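Local structure of membrane protein (Acinetobacter baumannii AB307-0294, 5DL5) at residues A[131-145]-A[308-320]. The protein is an outer-membrane beta-barrel porin of the OprD family that probably lets small solutes, and perhaps antibiotics, cross the outer membrane. Numbering follows the deposited sequence.
With C8E ((hydroxyethyloxy)tri(ethyloxy)octane), chain B.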
ATOM      1  N   ASP A 131       7.983  -2.632  -2.199  1.00 30.77           N
ATOM      2  CA  ASP A 131       7.453  -1.315  -1.775  1.00 35.36           C
ATOM      3  C   ASP A 131       7.824  -0.150  -2.709  1.00 37.27           C
ATOM      4  O   ASP A 131       7.978   0.962  -2.282  1.00 41.74           O
ATOM      5  CB  ASP A 131       7.801  -1.039  -0.327  1.00 41.32           C
ATOM      6  CG  ASP A 131       9.333  -0.895  -0.074  1.00 49.09           C
ATOM      7  OD1 ASP A 131      10.206  -1.093  -0.914  1.00 53.26           O
ATOM      8  OD2 ASP A 131       9.648  -0.541   1.037  1.00 63.18           O
ATOM      9  N   LEU A 132       7.885  -0.412  -3.993  1.00 33.57           N
ATOM     10  CA  LEU A 132       8.123   0.632  -5.011  1.00 33.24           C
ATOM     11  C   LEU A 132       6.821   1.419  -5.052  1.00 29.64           C
ATOM     12  O   LEU A 132       5.783   0.805  -5.023  1.00 28.73           O
ATOM     13  CB  LEU A 132       8.411  -0.036  -6.325  1.00 36.27           C
ATOM     14  CG  LEU A 132       9.604  -1.005  -6.208  1.00 39.61           C
ATOM     15  CD1 LEU A 132       9.878  -1.626  -7.522  1.00 47.70           C
ATOM     16  CD2 LEU A 132      10.867  -0.274  -5.771  1.00 42.95           C
ATOM     17  N   PRO A 133       6.864   2.739  -5.125  1.00 30.16           N
ATOM     18  CA  PRO A 133       5.629   3.462  -5.190  1.00 30.48           C
ATOM     19  C   PRO A 133       4.668   3.057  -6.361  1.00 29.86           C
ATOM     20  O   PRO A 133       3.413   3.281  -6.287  1.00 27.64           O
ATOM     21  CB  PRO A 133       6.080   4.911  -5.359  1.00 31.69           C
ATOM     22  CG  PRO A 133       7.434   5.024  -4.726  1.00 34.06           C
ATOM     23  CD  PRO A 133       8.037   3.668  -5.046  1.00 30.91           C
ATOM     24  N   VAL A 134       5.305   2.650  -7.462  1.00 30.81           N
ATOM     25  CA  VAL A 134       4.535   2.216  -8.677  1.00 32.27           C
ATOM     26  C   VAL A 134       4.104   0.764  -8.652  1.00 31.57           C
ATOM     27  O   VAL A 134       3.207   0.399  -9.458  1.00 35.01           O
ATOM     28  CB  VAL A 134       5.282   2.478 -10.038  1.00 30.28           C
ATOM     29  CG1 VAL A 134       5.426   3.963 -10.266  1.00 32.41           C
ATOM     30  CG2 VAL A 134       6.590   1.739 -10.063  1.00 29.97           C
ATOM     31  N   LEU A 135       4.604  -0.027  -7.700  1.00 29.06           N
ATOM     32  CA  LEU A 135       4.258  -1.444  -7.609  1.00 30.72           C
ATOM     33  C   LEU A 135       4.455  -1.949  -6.204  1.00 30.01           C
ATOM     34  O   LEU A 135       5.513  -2.431  -5.907  1.00 31.85           O
ATOM     35  CB  LEU A 135       5.171  -2.278  -8.540  1.00 31.60           C
ATOM     36  CG  LEU A 135       4.724  -3.729  -8.771  1.00 31.37           C
ATOM     37  CD1 LEU A 135       3.503  -3.703  -9.651  1.00 35.28           C
ATOM     38  CD2 LEU A 135       5.782  -4.544  -9.476  1.00 29.63           C
ATOM     39  N   ALA A 136       3.494  -1.669  -5.323  1.00 30.06           N
ATOM     40  CA  ALA A 136       3.690  -1.822  -3.906  1.00 28.08           C
ATOM     41  C   ALA A 136       2.728  -2.960  -3.385  1.00 31.00           C
ATOM     42  O   ALA A 136       1.475  -2.936  -3.641  1.00 29.86           O
ATOM     43  CB  ALA A 136       3.407  -0.501  -3.183  1.00 28.90           C
ATOM     44  N   SER A 137       3.330  -3.874  -2.660  1.00 27.53           N
ATOM     45  CA  SER A 137       2.594  -4.911  -1.950  1.00 29.62           C
ATOM     46  C   SER A 137       1.694  -4.366  -0.897  1.00 27.85           C
ATOM     47  O   SER A 137       2.086  -3.567  -0.018  1.00 27.92           O
ATOM     48  CB  SER A 137       3.586  -5.888  -1.306  1.00 29.10           C
ATOM     49  OG  SER A 137       4.136  -6.674  -2.326  1.00 30.40           O
ATOM     50  N   ASN A 138       0.484  -4.795  -0.958  1.00 28.63           N
ATOM     51  CA  ASN A 138      -0.397  -4.722   0.255  1.00 30.22           C
ATOM     52  C   ASN A 138       0.277  -5.170   1.537  1.00 31.94           C
ATOM     53  O   ASN A 138       0.782  -6.277   1.636  1.00 32.18           O
ATOM     54  CB  ASN A 138      -1.614  -5.673   0.138  1.00 32.38           C
ATOM     55  CG  ASN A 138      -2.707  -5.373   1.199  1.00 35.87           C
ATOM     56  OD1 ASN A 138      -2.827  -4.243   1.717  1.00 33.65           O
ATOM     57  ND2 ASN A 138      -3.491  -6.371   1.524  1.00 35.70           N
ATOM     58  N   THR A 139       0.257  -4.325   2.526  1.00 33.30           N
ATOM     59  CA  THR A 139       0.595  -4.750   3.842  1.00 37.72           C
ATOM     60  C   THR A 139      -0.462  -4.206   4.829  1.00 36.53           C
ATOM     61  O   THR A 139      -0.182  -4.216   6.007  1.00 40.51           O
ATOM     62  CB  THR A 139       2.008  -4.239   4.291  1.00 38.49           C
ATOM     63  OG1 THR A 139       1.954  -2.834   4.359  1.00 39.28           O
ATOM     64  CG2 THR A 139       3.173  -4.641   3.275  1.00 46.04           C
ATOM     65  N   GLY A 140      -1.656  -3.795   4.391  1.00 34.02           N
ATOM     66  CA  GLY A 140      -2.668  -3.210   5.357  1.00 36.27           C
ATOM     67  C   GLY A 140      -3.848  -4.155   5.685  1.00 35.98           C
ATOM     68  O   GLY A 140      -4.935  -3.688   6.084  1.00 36.35           O
ATOM     69  N   ARG A 141      -3.705  -5.437   5.368  1.00 32.65           N
ATOM     70  CA  ARG A 141      -4.757  -6.473   5.656  1.00 32.77           C
ATOM     71  C   ARG A 141      -4.146  -7.550   6.516  1.00 32.52           C
ATOM     72  O   ARG A 141      -3.375  -7.199   7.446  1.00 30.24           O
ATOM     73  CB  ARG A 141      -5.509  -7.013   4.391  1.00 32.92           C
ATOM     74  CG  ARG A 141      -6.225  -5.910   3.621  1.00 33.81           C
ATOM     75  CD  ARG A 141      -7.371  -5.255   4.361  1.00 35.13           C
ATOM     76  NE  ARG A 141      -8.050  -4.306   3.475  1.00 35.55           N
ATOM     77  CZ  ARG A 141      -7.660  -3.053   3.257  1.00 40.07           C
ATOM     78  NH1 ARG A 141      -6.587  -2.563   3.867  1.00 39.68           N
ATOM     79  NH2 ARG A 141      -8.323  -2.287   2.378  1.00 39.05           N
ATOM     80  N   MET A 142      -4.423  -8.830   6.275  1.00 31.82           N
ATOM     81  CA  MET A 142      -3.865  -9.855   7.204  1.00 33.88           C
ATOM     82  C   MET A 142      -2.414 -10.230   6.919  1.00 35.32           C
ATOM     83  O   MET A 142      -1.598 -10.430   7.855  1.00 38.56           O
ATOM     84  CB  MET A 142      -4.694 -11.083   7.242  1.00 31.24           C
ATOM     85  CG  MET A 142      -6.067 -10.927   7.827  1.00 33.79           C
ATOM     86  SD  MET A 142      -6.169 -10.330   9.517  1.00 33.91           S
ATOM     87  CE  MET A 142      -5.053 -11.474  10.358  1.00 36.04           C
ATOM     88  N   VAL A 143      -2.135 -10.348   5.645  1.00 33.25           N
ATOM     89  CA  VAL A 143      -0.872 -10.877   5.170  1.00 33.25           C
ATOM     90  C   VAL A 143      -0.394 -10.057   3.937  1.00 33.10           C
ATOM     91  O   VAL A 143      -1.183  -9.511   3.220  1.00 32.43           O
ATOM     92  CB  VAL A 143      -0.963 -12.394   4.809  1.00 33.06           C
ATOM     93  CG1 VAL A 143      -1.220 -13.201   6.062  1.00 35.63           C
ATOM     94  CG2 VAL A 143      -2.088 -12.704   3.820  1.00 36.79           C
ATOM     95  N   PRO A 144       0.913 -10.123   3.641  1.00 35.51           N
ATOM     96  CA  PRO A 144       1.452  -9.303   2.517  1.00 32.99           C
ATOM     97  C   PRO A 144       1.188  -9.881   1.196  1.00 29.68           C
ATOM     98  O   PRO A 144       1.031 -11.082   0.991  1.00 29.38           O
ATOM     99  CB  PRO A 144       2.952  -9.140   2.842  1.00 33.85           C
ATOM    100  CG  PRO A 144       3.247 -10.155   3.959  1.00 38.44           C
ATOM    101  CD  PRO A 144       1.962 -10.717   4.491  1.00 32.56           C
ATOM    102  N   GLU A 145       1.043  -8.991   0.267  1.00 28.47           N
ATOM    103  CA  GLU A 145       1.006  -9.325  -1.128  1.00 28.52           C
ATOM    104  C   GLU A 145       2.412  -9.691  -1.625  1.00 28.87           C
ATOM    105  O   GLU A 145       3.392  -9.047  -1.198  1.00 29.50           O
ATOM    106  CB  GLU A 145       0.428  -8.111  -1.895  1.00 27.35           C
ATOM    107  CG  GLU A 145       0.425  -8.242  -3.418  1.00 28.09           C
ATOM    108  CD  GLU A 145      -0.118  -7.007  -4.117  1.00 30.74           C
ATOM    109  OE1 GLU A 145      -0.330  -5.972  -3.420  1.00 28.58           O
ATOM    110  OE2 GLU A 145      -0.482  -7.189  -5.319  1.00 35.82           O
ATOM    111  N   GLN A 308      -6.213  -2.830 -10.169  1.00 30.21           N
ATOM    112  CA  GLN A 308      -7.163  -3.586 -10.943  1.00 31.99           C
ATOM    113  C   GLN A 308      -6.454  -4.435 -12.031  1.00 32.91           C
ATOM    114  O   GLN A 308      -7.139  -5.047 -12.818  1.00 32.18           O
ATOM    115  CB  GLN A 308      -8.113  -2.689 -11.677  1.00 33.63           C
ATOM    116  CG  GLN A 308      -8.835  -1.598 -10.891  1.00 32.99           C
ATOM    117  CD  GLN A 308      -9.595  -2.151  -9.730  1.00 36.77           C
ATOM    118  OE1 GLN A 308      -9.329  -1.849  -8.572  1.00 46.27           O
ATOM    119  NE2 GLN A 308     -10.447  -2.992 -10.004  1.00 38.11           N
ATOM    120  N   ASN A 309      -5.132  -4.365 -12.135  1.00 31.28           N
ATOM    121  CA  ASN A 309      -4.395  -5.057 -13.254  1.00 33.77           C
ATOM    122  C   ASN A 309      -3.067  -5.554 -12.712  1.00 33.75           C
ATOM    123  O   ASN A 309      -1.988  -5.203 -13.274  1.00 34.60           O
ATOM    124  CB  ASN A 309      -4.117  -3.970 -14.368  1.00 35.43           C
ATOM    125  CG  ASN A 309      -5.379  -3.382 -15.008  1.00 35.11           C
ATOM    126  OD1 ASN A 309      -5.923  -4.007 -15.844  1.00 36.69           O
ATOM    127  ND2 ASN A 309      -5.832  -2.200 -14.596  1.00 33.39           N
ATOM    128  N   ALA A 310      -3.083  -6.242 -11.561  1.00 30.68           N
ATOM    129  CA  ALA A 310      -1.932  -6.859 -10.995  1.00 30.51           C
ATOM    130  C   ALA A 310      -0.786  -5.884 -10.775  1.00 31.06           C
ATOM    131  O   ALA A 310       0.358  -6.181 -11.014  1.00 31.19           O
ATOM    132  CB  ALA A 310      -1.543  -8.057 -11.813  1.00 32.47           C
ATOM    133  N   ASP A 311      -1.154  -4.692 -10.326  1.00 30.41           N
ATOM    134  CA  ASP A 311      -0.290  -3.546 -10.277  1.00 33.55           C
ATOM    135  C   ASP A 311      -0.001  -3.051  -8.861  1.00 32.62           C
ATOM    136  O   ASP A 311       0.444  -1.932  -8.726  1.00 31.41           O
ATOM    137  CB  ASP A 311      -0.840  -2.367 -11.192  1.00 30.75           C
ATOM    138  CG  ASP A 311      -2.225  -1.942 -10.817  1.00 33.85           C
ATOM    139  OD1 ASP A 311      -3.122  -2.829 -10.573  1.00 33.51           O
ATOM    140  OD2 ASP A 311      -2.486  -0.707 -10.716  1.00 34.69           O
ATOM    141  N   GLY A 312      -0.256  -3.890  -7.852  1.00 31.34           N
ATOM    142  CA  GLY A 312       0.065  -3.529  -6.535  1.00 32.45           C
ATOM    143  C   GLY A 312      -1.133  -2.912  -5.855  1.00 33.89           C
ATOM    144  O   GLY A 312      -1.565  -1.805  -6.213  1.00 30.48           O
ATOM    145  N   PHE A 313      -1.630  -3.633  -4.836  1.00 32.61           N
ATOM    146  CA  PHE A 313      -2.707  -3.142  -4.028  1.00 30.20           C
ATOM    147  C   PHE A 313      -2.374  -1.904  -3.174  1.00 30.78           C
ATOM    148  O   PHE A 313      -3.228  -1.269  -2.671  1.00 31.95           O
ATOM    149  CB  PHE A 313      -3.210  -4.335  -3.186  1.00 33.75           C
ATOM    150  CG  PHE A 313      -4.490  -4.091  -2.470  1.00 33.81           C
ATOM    151  CD1 PHE A 313      -5.660  -4.302  -3.110  1.00 40.04           C
ATOM    152  CD2 PHE A 313      -4.499  -3.630  -1.194  1.00 36.31           C
ATOM    153  CE1 PHE A 313      -6.869  -4.082  -2.476  1.00 38.76           C
ATOM    154  CE2 PHE A 313      -5.697  -3.451  -0.517  1.00 38.05           C
ATOM    155  CZ  PHE A 313      -6.870  -3.688  -1.166  1.00 39.36           C
ATOM    156  N   GLN A 314      -1.112  -1.572  -2.913  1.00 29.78           N
ATOM    157  CA  GLN A 314      -0.755  -0.487  -2.103  1.00 28.73           C
ATOM    158  C   GLN A 314      -0.073   0.604  -2.946  1.00 28.58           C
ATOM    159  O   GLN A 314       0.632   1.460  -2.391  1.00 28.29           O
ATOM    160  CB  GLN A 314       0.202  -0.978  -0.990  1.00 31.34           C
ATOM    161  CG  GLN A 314       0.252  -0.088   0.228  1.00 36.99           C
ATOM    162  CD  GLN A 314       0.520  -0.927   1.476  1.00 37.95           C
ATOM    163  OE1 GLN A 314      -0.296  -1.682   1.895  1.00 36.54           O
ATOM    164  NE2 GLN A 314       1.721  -0.858   1.989  1.00 39.96           N
ATOM    165  N   SER A 315      -0.253   0.591  -4.278  1.00 30.39           N
ATOM    166  CA  SER A 315       0.448   1.538  -5.156  1.00 32.85           C
ATOM    167  C   SER A 315      -0.246   2.941  -5.112  1.00 29.38           C
ATOM    168  O   SER A 315      -0.723   3.432  -6.115  1.00 30.25           O
ATOM    169  CB  SER A 315       0.507   1.014  -6.584  1.00 30.32           C
ATOM    170  OG  SER A 315       1.242  -0.177  -6.596  1.00 30.17           O
ATOM    171  N   ILE A 316      -0.304   3.554  -3.933  1.00 29.96           N
ATOM    172  CA  ILE A 316      -1.163   4.739  -3.663  1.00 29.79           C
ATOM    173  C   ILE A 316      -0.390   5.609  -2.677  1.00 29.80           C
ATOM    174  O   ILE A 316      -0.841   5.774  -1.573  1.00 29.91           O
ATOM    175  CB  ILE A 316      -2.582   4.296  -3.276  1.00 33.12           C
ATOM    176  CG1 ILE A 316      -3.554   5.420  -2.964  1.00 39.75           C
ATOM    177  CG2 ILE A 316      -2.688   3.517  -2.009  1.00 35.48           C
ATOM    178  CD1 ILE A 316      -4.043   6.256  -4.072  1.00 36.17           C
ATOM    179  N   TYR A 317       0.780   6.115  -3.042  1.00 27.74           N
ATOM    180  CA  TYR A 317       1.660   6.875  -2.111  1.00 29.19           C
ATOM    181  C   TYR A 317       1.223   8.396  -2.139  1.00 30.89           C
ATOM    182  O   TYR A 317       1.868   9.231  -2.702  1.00 32.35           O
ATOM    183  CB  TYR A 317       3.113   6.675  -2.485  1.00 30.76           C
ATOM    184  CG  TYR A 317       3.786   5.319  -1.958  1.00 33.23           C
ATOM    185  CD1 TYR A 317       3.172   4.109  -2.095  1.00 32.12           C
ATOM    186  CD2 TYR A 317       5.046   5.310  -1.500  1.00 35.37           C
ATOM    187  CE1 TYR A 317       3.737   2.938  -1.657  1.00 34.52           C
ATOM    188  CE2 TYR A 317       5.685   4.137  -1.093  1.00 36.54           C
ATOM    189  CZ  TYR A 317       4.990   2.947  -1.162  1.00 37.63           C
ATOM    190  OH  TYR A 317       5.573   1.783  -0.774  1.00 38.01           O
ATOM    191  N   LEU A 318      -0.001   8.661  -1.711  1.00 28.24           N
ATOM    192  CA  LEU A 318      -0.613   9.999  -1.728  1.00 31.58           C
ATOM    193  C   LEU A 318      -1.287  10.217  -0.335  1.00 30.59           C
ATOM    194  O   LEU A 318      -1.600   9.238   0.337  1.00 30.76           O
ATOM    195  CB  LEU A 318      -1.700  10.017  -2.789  1.00 30.83           C
ATOM    196  CG  LEU A 318      -1.184   9.890  -4.226  1.00 30.01           C
ATOM    197  CD1 LEU A 318      -2.330   9.706  -5.186  1.00 32.33           C
ATOM    198  CD2 LEU A 318      -0.415  11.077  -4.667  1.00 31.91           C
ATOM    199  N   PRO A 319      -1.478  11.450   0.072  1.00 30.77           N
ATOM    200  CA  PRO A 319      -1.907  11.737   1.501  1.00 29.76           C
ATOM    201  C   PRO A 319      -3.398  11.556   1.745  1.00 29.36           C
ATOM    202  O   PRO A 319      -3.838  11.271   2.826  1.00 28.53           O
ATOM    203  CB  PRO A 319      -1.516  13.236   1.637  1.00 32.36           C
ATOM    204  CG  PRO A 319      -1.621  13.855   0.268  1.00 28.62           C
ATOM    205  CD  PRO A 319      -1.073  12.709  -0.627  1.00 31.13           C
ATOM    206  N   ASN A 320      -4.242  11.728   0.742  1.00 31.05           N
ATOM    207  CA  ASN A 320      -5.715  11.718   0.988  1.00 30.98           C
ATOM    208  C   ASN A 320      -6.220  10.338   0.660  1.00 34.84           C
ATOM    209  O   ASN A 320      -6.903  10.078  -0.371  1.00 33.31           O
ATOM    210  CB  ASN A 320      -6.478  12.742   0.217  1.00 29.00           C
ATOM    211  CG  ASN A 320      -6.110  14.178   0.600  1.00 30.89           C
ATOM    212  OD1 ASN A 320      -5.308  14.423   1.499  1.00 31.84           O
ATOM    213  ND2 ASN A 320      -6.666  15.131  -0.133  1.00 30.36           N
TER
HETATM  214  C6  C8E B 501     -13.728  -9.798  -3.361  1.00 54.91           C
HETATM  215  C7  C8E B 501     -14.011  -9.313  -1.911  1.00 51.18           C
HETATM  216  C8  C8E B 501     -15.193  -8.329  -1.734  1.00 53.90           C
HETATM  217  O9  C8E B 501     -15.004  -7.310  -0.687  1.00 41.62           O
HETATM  218  C10 C8E B 501     -15.123  -6.034  -1.307  1.00 60.43           C
HETATM  219  C11 C8E B 501     -13.767  -5.612  -1.900  1.00 52.13           C
HETATM  220  O12 C8E B 501     -13.690  -4.215  -2.084  1.00 64.71           O
HETATM  221  C13 C8E B 501     -13.768  -3.391  -0.913  1.00 56.96           C
HETATM  222  C14 C8E B 501     -12.392  -3.048  -0.408  1.00 55.62           C
HETATM  223  O15 C8E B 501     -12.180  -1.659  -0.170  1.00 63.94           O
HETATM  224  C16 C8E B 501     -12.421  -0.724  -1.232  1.00 67.29           C
HETATM  225  C17 C8E B 501     -11.390   0.380  -1.004  1.00 73.13           C
HETATM  226  O18 C8E B 501     -11.127   0.392   0.432  1.00 77.61           O
HETATM  227  C19 C8E B 501      -9.767   0.667   0.796  1.00 78.88           C
HETATM  228  C20 C8E B 501      -9.686   0.791   2.308  1.00 69.34           C
HETATM  229  O21 C8E B 501      -8.463   1.339   2.879  1.00 63.28           O
HETATM  230  O   HOH W   1      -1.977  -6.091  -7.290  1.00 32.14           O
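Two inward-folded loops of the porin barrel meet near its centre, where Gln314 and Phe313, in the type I turn Gly312–Ser315, dock on 136–145. Gln314 reads Thr139 twice: Thr139 N gives a nearly straight bond (172°) to Gln314 OE1 at 2.8 Å, from above the amide plane, while Gln314 NE2 donates within that plane to Thr139 OG1 at 3.1 Å. Gln314 N bonds Ala136 O (3.0 Å), and Ala136 N donates to Ser315 OG, which in turn donates to Asp311 O. Glu145, extended with CG anti to the backbone N (chi1 175°), ties the loops together: OE1 takes Phe313 N on its syn lone pair (3.0 Å) and Asn138 N on its anti one, while OE2 reaches Gly312 N through a water. The Phe313 ring lies alongside Asn138, whose OD1 closes an Asx turn onto Gly140 N and whose ND2 is held by Ser173; its edge, at CE2, lies over the rim of one face of the Arg141 guanidinium, whose NE bonds Asn92 O. Pro133 CA stands over the Tyr317 ring in a CH-pi contact, 3.9 Å from the centroid; Ala136 CB touches Tyr317 CE1. Arg218 of strand 216-229 anchors both loops to the wall, binding Asp311 and Val134 O. Such inward-folded loops narrow the channel in OprD-type porins.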